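Local coordinates for protein phospholipase C-beta (PLC-beta) (Sepia officinalis, PDB 3QR0) that belongs to the phospholipase C-beta family, multidomain calcium-binding proteins that combine PH, EF-hand, TIM-barrel and C2 modules in one chain, at residues A[240-243]-A[248-251]; A[607-612]-A[716-721]; A[731-736]-A[753-758]. One frame throughout, in Å; residues are numbered along the deposited sequence.

How the interactions relate
From the N terminus, interaction 1 comes first and closes a short turn in the EF-hand-like region, where the loop after helix 230-238 folds back onto helix 247-257. Interaction 2 spans about a hundred residues and ties helix 605-613 of the Y half of the TIM barrel to strand 718-725 of the C2 domain. Interaction 3 follows and closes a smaller loop between strand 730-737 and segment 753-758. The three run in series, with none nested or crossed. Interaction 1 stands apart, its centre about 36 and 34 Å from the centres of interactions 2 and 3, whereas these two touch: V719 O and I721 O probably accept hydrogen bonds from M736 N and R734 N between adjacent strands.

Interaction 1: residues A[240-243]-A[248-251]; sequences KNKG and VMFR
M249 projects from helix 247-257 toward K240 and K242 in the loop after helix 230-238, and its side chain carries the contact. CB and CG lead across from the helix, with CG anti to the carbonyl carbon (chi1 -72°), and the chain stays extended beyond CG. SD lies 4.6 Å from K240 CG, a loose approach. The terminal methyl does the actual touching: CE sits 4.0 Å from K242 CD and 4.2 Å from K242 CB, so the tip of the methionine rests against the aliphatic stem of K242, the two chains crossing at about a right angle. K240 comes to the same methyl with its CG, 4.4 Å from M249 CE. The packing is light and lies at the surface, using the methylenes of both lysines rather than their ammonium groups. K240 is placed here by the end of helix 230-238: its positive phi (59°) closes a Schellman motif that turns the chain out of the helix. M249 N is hydrogen-bonded to T246 OG1, from the residue just before helix 247-257. Helix, turn, short strand 245-246 and second helix together form the helix-loop-helix arrangement of an EF-hand-like unit.

Interaction 2: residues A[607-612]-A[716-721]; sequences MCVNLG and LAVVRI
The guanidinium of R720, which lies under the side chain of C608, is gripped by three hydrogen bonds through two of its nitrogens: NH1 bonds both to Y676 OH and to a glycerol, probably from the crystallisation liquor, and NE to H733 ND1. Y676 and H733, its protein partners, come from strands 669-676 and 730-737, on either side of strand 718-725 in the C2 beta-sandwich, while C608 belongs to helix 605-613 of the TIM barrel's Y half, making this a buried interface between the two domains. Helix 607-612 and strand 718-721 run at 118° to each other, their axes 10.8 Å apart at closest approach, a spacing filled by side chains from both elements. R720 spans it by stretching out: CG is anti to the backbone N (chi1 -175°), and the chain remains extended as far as NE, which delivers the flat group to the helix surface. C608 then covers one face of the guanidinium with its CB, 3.6 Å from R720 NH2 and 4.1 Å from R720 CZ. The sulfur follows beside it, with C608 SG 3.8 Å from R720 NH2. The bonds through NE and NH1 hold the group in one rotation and probably offset part of the cost of burying its charge. The next residue, V609, meets the apolar stem of the same arginine, its CG2 4.3 Å from R720 CD. Y676 also packs against both V609 and V718, and Q586 of helix 586-589 touches the same two valines, so that barrel and C2 residues interleave around them. V718 points to the helix from the same side of the strand as R720, two residues earlier, and the valines meet by their methyls, V609 CG1 lying 4.4 Å from V718 CG2.

Interaction 3: residues A[731-736]-A[753-758]; sequences IGHRVM and ESNRPL
A classic beta bulge in the C2 beta-sandwich, where I731 and G732 both face V723, provides the surface on which L758 settles. The leucine branch CD2 does the work: it packs 3.3 Å from I731 O, close for a methyl, and 4.1 Å from I731 CG2, the two side chains crossing at about a right angle. The same methyl also lies 4.2 Å from G732 CA, where the absence of a side chain lets it come close to the strand. A chi1 of -91° in L758, about 30° off the staggered value, swings the branch that carries CD2 to I731 O.

Farther along strand 730-737 the contact turns polar and passes through water. The imidazole of H733 has one water at its edge, in the plane of the ring, 2.9 Å from NE2; this water donates to the carbonyl E753 O. With ND1 engaged by R720, and C608 of helix 605-613 packing against the imidazole, the ring is steadied from the barrel side as well. N755, in a left-handed backbone conformation with phi 68°, brings its amide toward the strand without bonding to the histidine: OD1 stays 4.2 Å from H733 NE2, oblique to the ring. Its ND2 binds a glycerol molecule, while OD1 takes a hydrogen bond from a second water, 2.8 Å away, which in turn accepts the backbone N-H of V735, its oxygen 2.8 Å from V735 N.

Interaction 1: residues A[240-243]-A[248-251]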
loop_
_atom_site.group_PDB
_atom_site.type_symbol
_atom_site.label_atom_id
_atom_site.label_comp_id
_atom_site.label_asym_id
_atom_site.label_seq_id
_atom_site.Cartn_x
_atom_site.Cartn_y
_atom_site.Cartn_z
ATOM N N LYS A 240 29.323 21.034 -14.127
ATOM C CA LYS A 240 30.368 20.895 -15.150
ATOM C C LYS A 240 31.727 21.381 -14.625
ATOM O O LYS A 240 32.602 21.764 -15.403
ATOM C CB LYS A 240 29.973 21.650 -16.429
ATOM C CG LYS A 240 28.552 21.351 -16.927
ATOM C CD LYS A 240 28.534 20.253 -17.982
ATOM C CE LYS A 240 27.118 19.867 -18.409
ATOM N NZ LYS A 240 26.643 18.610 -17.756
ATOM N N ASN A 241 31.892 21.341 -13.299
ATOM C CA ASN A 241 33.083 21.850 -12.608
ATOM C C ASN A 241 33.357 23.350 -12.835
ATOM O O ASN A 241 34.505 23.793 -12.754
ATOM C CB ASN A 241 34.312 21.007 -12.988
ATOM C CG ASN A 241 35.457 21.149 -11.996
ATOM O OD1 ASN A 241 35.246 21.321 -10.798
ATOM N ND2 ASN A 241 36.682 21.075 -12.500
ATOM N N LYS A 242 32.305 24.129 -13.090
ATOM C CA LYS A 242 32.452 25.551 -13.444
ATOM C C LYS A 242 32.106 26.516 -12.302
ATOM O O LYS A 242 32.120 27.734 -12.493
ATOM C CB LYS A 242 31.587 25.878 -14.662
ATOM C CG LYS A 242 31.972 25.110 -15.917
ATOM C CD LYS A 242 31.435 25.788 -17.174
ATOM C CE LYS A 242 31.684 24.944 -18.416
ATOM N NZ LYS A 242 31.607 25.754 -19.663
ATOM N N GLY A 243 31.816 25.977 -11.122
ATOM C CA GLY A 243 31.406 26.785 -9.975
ATOM C C GLY A 243 30.008 26.374 -9.566
ATOM O O GLY A 243 29.699 25.186 -9.528
ATOM N N VAL A 248 20.606 27.633 -16.351
ATOM C CA VAL A 248 20.591 26.806 -17.558
ATOM C C VAL A 248 21.069 25.381 -17.264
ATOM O O VAL A 248 20.485 24.416 -17.759
ATOM C CB VAL A 248 21.427 27.447 -18.678
ATOM C CG1 VAL A 248 21.528 26.524 -19.880
ATOM C CG2 VAL A 248 20.801 28.773 -19.090
ATOM N N MET A 249 22.107 25.253 -16.438
ATOM C CA MET A 249 22.584 23.935 -16.006
ATOM C C MET A 249 21.521 23.182 -15.210
ATOM O O MET A 249 21.374 21.971 -15.358
ATOM C CB MET A 249 23.851 24.059 -15.159
ATOM C CG MET A 249 25.092 24.449 -15.928
ATOM S SD MET A 249 26.450 24.825 -14.794
ATOM C CE MET A 249 27.606 25.575 -15.933
ATOM N N PHE A 250 20.790 23.897 -14.358
ATOM C CA PHE A 250 19.739 23.283 -13.562
ATOM C C PHE A 250 18.577 22.847 -14.461
ATOM O O PHE A 250 18.044 21.747 -14.307
ATOM C CB PHE A 250 19.269 24.245 -12.456
ATOM C CG PHE A 250 18.392 23.603 -11.409
ATOM C CD1 PHE A 250 18.782 22.427 -10.770
ATOM C CD2 PHE A 250 17.185 24.188 -11.042
ATOM C CE1 PHE A 250 17.974 21.840 -9.803
ATOM C CE2 PHE A 250 16.375 23.610 -10.073
ATOM C CZ PHE A 250 16.766 22.433 -9.454
ATOM N N ARG A 251 18.205 23.703 -15.404
ATOM C CA ARG A 251 17.145 23.399 -16.364
ATOM C C ARG A 251 17.441 22.109 -17.132
ATOM O O ARG A 251 16.591 21.229 -17.243
ATOM C CB ARG A 251 16.996 24.555 -17.347
ATOM C CG ARG A 251 15.840 24.405 -18.340
ATOM C CD ARG A 251 16.072 25.279 -19.540
ATOM N NE ARG A 251 17.220 24.813 -20.308
ATOM C CZ ARG A 251 17.826 25.499 -21.270
ATOM N NH1 ARG A 251 17.410 26.713 -21.615
ATOM N NH2 ARG A 251 18.862 24.963 -21.894
#

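Interaction 2: residues A[607-612]-A[716-721]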
loop_
_atom_site.group_PDB
_atom_site.type_symbol
_atom_site.label_atom_id
_atom_site.label_comp_id
_atom_site.label_asym_id
_atom_site.label_seq_id
_atom_site.Cartn_x
_atom_site.Cartn_y
_atom_site.Cartn_z
ATOM N N MET A 607 2.626 -9.901 -0.851
ATOM C CA MET A 607 1.813 -8.862 -0.214
ATOM C C MET A 607 2.485 -7.489 -0.236
ATOM O O MET A 607 1.823 -6.480 -0.456
ATOM C CB MET A 607 1.426 -9.244 1.225
ATOM C CG MET A 607 0.132 -10.052 1.329
ATOM S SD MET A 607 -1.267 -9.330 0.436
ATOM C CE MET A 607 -1.479 -7.778 1.296
ATOM N N CYS A 608 3.794 -7.461 -0.014
ATOM C CA CYS A 608 4.574 -6.226 -0.132
ATOM C C CYS A 608 4.393 -5.565 -1.503
ATOM O O CYS A 608 4.170 -4.358 -1.585
ATOM C CB CYS A 608 6.057 -6.500 0.128
ATOM S SG CYS A 608 6.424 -6.955 1.834
ATOM N N VAL A 609 4.459 -6.367 -2.564
ATOM C CA VAL A 609 4.285 -5.877 -3.935
ATOM C C VAL A 609 2.839 -5.455 -4.204
ATOM O O VAL A 609 2.590 -4.410 -4.808
ATOM C CB VAL A 609 4.711 -6.947 -4.973
ATOM C CG1 VAL A 609 4.337 -6.530 -6.375
ATOM C CG2 VAL A 609 6.213 -7.208 -4.877
ATOM N N ASN A 610 1.895 -6.265 -3.742
ATOM C CA ASN A 610 0.478 -5.986 -3.932
ATOM C C ASN A 610 0.078 -4.634 -3.345
ATOM O O ASN A 610 -0.525 -3.807 -4.029
ATOM C CB ASN A 610 -0.366 -7.094 -3.305
ATOM C CG ASN A 610 -1.839 -6.962 -3.638
ATOM O OD1 ASN A 610 -2.255 -7.197 -4.774
ATOM N ND2 ASN A 610 -2.638 -6.585 -2.646
ATOM N N LEU A 611 0.435 -4.405 -2.086
ATOM C CA LEU A 611 0.096 -3.150 -1.423
ATOM C C LEU A 611 0.823 -1.971 -2.070
ATOM O O LEU A 611 0.254 -0.887 -2.200
ATOM C CB LEU A 611 0.397 -3.225 0.071
ATOM C CG LEU A 611 -0.435 -4.279 0.811
ATOM C CD1 LEU A 611 0.015 -4.386 2.261
ATOM C CD2 LEU A 611 -1.909 -3.963 0.720
ATOM N N GLY A 612 2.059 -2.202 -2.506
ATOM C CA GLY A 612 2.822 -1.207 -3.245
ATOM C C GLY A 612 2.171 -0.713 -4.527
ATOM O O GLY A 612 2.105 0.500 -4.759
ATOM N N LEU A 716 3.975 -3.845 -17.334
ATOM C CA LEU A 716 3.602 -4.954 -16.446
ATOM C C LEU A 716 4.594 -5.149 -15.284
ATOM O O LEU A 716 4.404 -6.033 -14.444
ATOM C CB LEU A 716 3.485 -6.263 -17.240
ATOM C CG LEU A 716 2.270 -6.421 -18.164
ATOM C CD1 LEU A 716 2.377 -7.726 -18.935
ATOM C CD2 LEU A 716 0.956 -6.378 -17.383
ATOM N N ALA A 717 5.629 -4.314 -15.221
ATOM C CA ALA A 717 6.741 -4.536 -14.304
ATOM C C ALA A 717 6.844 -3.487 -13.209
ATOM O O ALA A 717 6.417 -2.338 -13.378
ATOM C CB ALA A 717 8.049 -4.595 -15.082
ATOM N N VAL A 718 7.436 -3.896 -12.092
ATOM C CA VAL A 718 7.830 -2.982 -11.037
ATOM C C VAL A 718 9.276 -3.249 -10.657
ATOM O O VAL A 718 9.756 -4.383 -10.766
ATOM C CB VAL A 718 6.928 -3.128 -9.797
ATOM C CG1 VAL A 718 5.477 -2.933 -10.184
ATOM C CG2 VAL A 718 7.131 -4.491 -9.117
ATOM N N VAL A 719 9.971 -2.197 -10.242
ATOM C CA VAL A 719 11.283 -2.324 -9.632
ATOM C C VAL A 719 11.108 -2.091 -8.140
ATOM O O VAL A 719 10.249 -1.295 -7.715
ATOM C CB VAL A 719 12.320 -1.353 -10.268
ATOM C CG1 VAL A 719 11.944 0.110 -10.021
ATOM C CG2 VAL A 719 13.714 -1.651 -9.746
ATOM N N ARG A 720 11.885 -2.820 -7.342
ATOM C CA ARG A 720 11.723 -2.799 -5.903
ATOM C C ARG A 720 13.064 -2.696 -5.199
ATOM O O ARG A 720 13.972 -3.480 -5.478
ATOM C CB ARG A 720 11.010 -4.067 -5.440
ATOM C CG ARG A 720 10.686 -4.073 -3.970
ATOM C CD ARG A 720 9.835 -5.260 -3.603
ATOM N NE ARG A 720 9.671 -5.363 -2.157
ATOM C CZ ARG A 720 9.871 -6.462 -1.433
ATOM N NH1 ARG A 720 10.255 -7.606 -1.994
ATOM N NH2 ARG A 720 9.686 -6.411 -0.125
ATOM N N ILE A 721 13.167 -1.736 -4.282
ATOM C CA ILE A 721 14.331 -1.589 -3.407
ATOM C C ILE A 721 14.003 -2.189 -2.042
ATOM O O ILE A 721 12.983 -1.845 -1.451
ATOM C CB ILE A 721 14.720 -0.099 -3.243
ATOM C CG1 ILE A 721 15.272 0.460 -4.560
ATOM C CG2 ILE A 721 15.763 0.076 -2.136
ATOM C CD1 ILE A 721 15.599 1.970 -4.512
#

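Interaction 3: residues A[731-736]-A[753-758]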
loop_
_atom_site.group_PDB
_atom_site.type_symbol
_atom_site.label_atom_id
_atom_site.label_comp_id
_atom_site.label_asym_id
_atom_site.label_seq_id
_atom_site.Cartn_x
_atom_site.Cartn_y
_atom_site.Cartn_z
ATOM N N ILE A 731 14.207 -4.196 6.921
ATOM C CA ILE A 731 14.127 -2.839 7.464
ATOM C C ILE A 731 13.009 -2.074 6.766
ATOM O O ILE A 731 12.082 -1.579 7.412
ATOM C CB ILE A 731 15.453 -2.076 7.297
ATOM C CG1 ILE A 731 16.543 -2.707 8.164
ATOM C CG2 ILE A 731 15.274 -0.608 7.655
ATOM C CD1 ILE A 731 17.924 -2.195 7.848
ATOM N N GLY A 732 13.110 -1.971 5.447
ATOM C CA GLY A 732 12.110 -1.273 4.655
ATOM C C GLY A 732 12.263 -1.545 3.174
ATOM O O GLY A 732 13.253 -2.139 2.736
ATOM N N HIS A 733 11.271 -1.120 2.403
ATOM C CA HIS A 733 11.290 -1.310 0.968
ATOM C C HIS A 733 10.542 -0.190 0.259
ATOM O O HIS A 733 9.920 0.668 0.892
ATOM C CB HIS A 733 10.678 -2.672 0.610
ATOM C CG HIS A 733 9.183 -2.670 0.568
ATOM N ND1 HIS A 733 8.472 -3.134 -0.516
ATOM C CD2 HIS A 733 8.264 -2.231 1.463
ATOM C CE1 HIS A 733 7.177 -2.982 -0.287
ATOM N NE2 HIS A 733 7.024 -2.441 0.909
ATOM N N ARG A 734 10.611 -0.205 -1.065
ATOM C CA ARG A 734 9.815 0.695 -1.890
ATOM C C ARG A 734 9.585 0.071 -3.262
ATOM O O ARG A 734 10.536 -0.348 -3.918
ATOM C CB ARG A 734 10.507 2.054 -2.026
ATOM C CG ARG A 734 9.653 3.140 -2.677
ATOM C CD ARG A 734 8.461 3.524 -1.817
ATOM N NE ARG A 734 7.645 4.545 -2.478
ATOM C CZ ARG A 734 7.746 5.857 -2.280
ATOM N NH1 ARG A 734 8.617 6.362 -1.405
ATOM N NH2 ARG A 734 6.950 6.677 -2.958
ATOM N N VAL A 735 8.317 0.009 -3.677
ATOM C CA VAL A 735 7.933 -0.514 -4.981
ATOM C C VAL A 735 7.687 0.658 -5.930
ATOM O O VAL A 735 6.942 1.583 -5.600
ATOM C CB VAL A 735 6.664 -1.393 -4.873
ATOM C CG1 VAL A 735 6.156 -1.801 -6.251
ATOM C CG2 VAL A 735 6.949 -2.635 -4.037
ATOM N N MET A 736 8.329 0.617 -7.094
ATOM C CA MET A 736 8.222 1.668 -8.092
ATOM C C MET A 736 7.798 1.056 -9.432
ATOM O O MET A 736 8.619 0.474 -10.132
ATOM C CB MET A 736 9.566 2.380 -8.240
ATOM C CG MET A 736 9.969 3.196 -7.017
ATOM S SD MET A 736 11.649 3.841 -7.151
ATOM C CE MET A 736 12.595 2.350 -6.860
ATOM N N GLU A 753 6.120 -3.359 5.527
ATOM C CA GLU A 753 5.480 -4.408 4.719
ATOM C C GLU A 753 4.051 -4.059 4.327
ATOM O O GLU A 753 3.589 -4.459 3.256
ATOM C CB GLU A 753 5.481 -5.747 5.454
ATOM C CG GLU A 753 6.852 -6.323 5.726
ATOM C CD GLU A 753 7.401 -5.939 7.090
ATOM O OE1 GLU A 753 7.033 -4.862 7.619
ATOM O OE2 GLU A 753 8.210 -6.722 7.628
ATOM N N SER A 754 3.358 -3.303 5.182
ATOM C CA SER A 754 1.991 -2.847 4.887
ATOM C C SER A 754 1.968 -1.593 4.005
ATOM O O SER A 754 0.908 -1.019 3.762
ATOM C CB SER A 754 1.214 -2.579 6.182
ATOM O OG SER A 754 1.699 -1.428 6.853
ATOM N N ASN A 755 3.147 -1.179 3.544
ATOM C CA ASN A 755 3.332 -0.000 2.701
ATOM C C ASN A 755 3.046 1.327 3.401
ATOM O O ASN A 755 2.717 2.312 2.749
ATOM C CB ASN A 755 2.531 -0.096 1.386
ATOM C CG ASN A 755 3.178 0.694 0.243
ATOM O OD1 ASN A 755 4.406 0.764 0.134
ATOM N ND2 ASN A 755 2.354 1.291 -0.607
ATOM N N ARG A 756 3.188 1.364 4.723
ATOM C CA ARG A 756 3.154 2.631 5.447
ATOM C C ARG A 756 4.582 3.146 5.650
ATOM O O ARG A 756 5.522 2.352 5.749
ATOM C CB ARG A 756 2.419 2.493 6.786
ATOM C CG ARG A 756 0.897 2.319 6.651
ATOM C CD ARG A 756 0.243 3.566 6.057
ATOM N NE ARG A 756 -1.216 3.493 6.022
ATOM C CZ ARG A 756 -2.032 3.857 7.011
ATOM N NH1 ARG A 756 -1.557 4.321 8.163
ATOM N NH2 ARG A 756 -3.344 3.744 6.848
ATOM N N PRO A 757 4.749 4.480 5.725
ATOM C CA PRO A 757 6.087 5.063 5.833
ATOM C C PRO A 757 6.830 4.683 7.117
ATOM O O PRO A 757 6.250 4.694 8.205
ATOM C CB PRO A 757 5.825 6.583 5.811
ATOM C CG PRO A 757 4.418 6.764 5.415
ATOM C CD PRO A 757 3.693 5.510 5.760
ATOM N N LEU A 758 8.105 4.348 6.977
ATOM C CA LEU A 758 8.999 4.252 8.125
ATOM C C LEU A 758 9.236 5.630 8.738
ATOM O O LEU A 758 9.510 5.735 9.927
ATOM C CB LEU A 758 10.352 3.647 7.723
ATOM C CG LEU A 758 10.494 2.132 7.822
ATOM C CD1 LEU A 758 9.560 1.457 6.857
ATOM C CD2 LEU A 758 11.942 1.721 7.566
HETATM O O HOH W 1 4.120 -2.914 0.850
HETATM O O HOH W 2 6.157 0.858 -2.047
#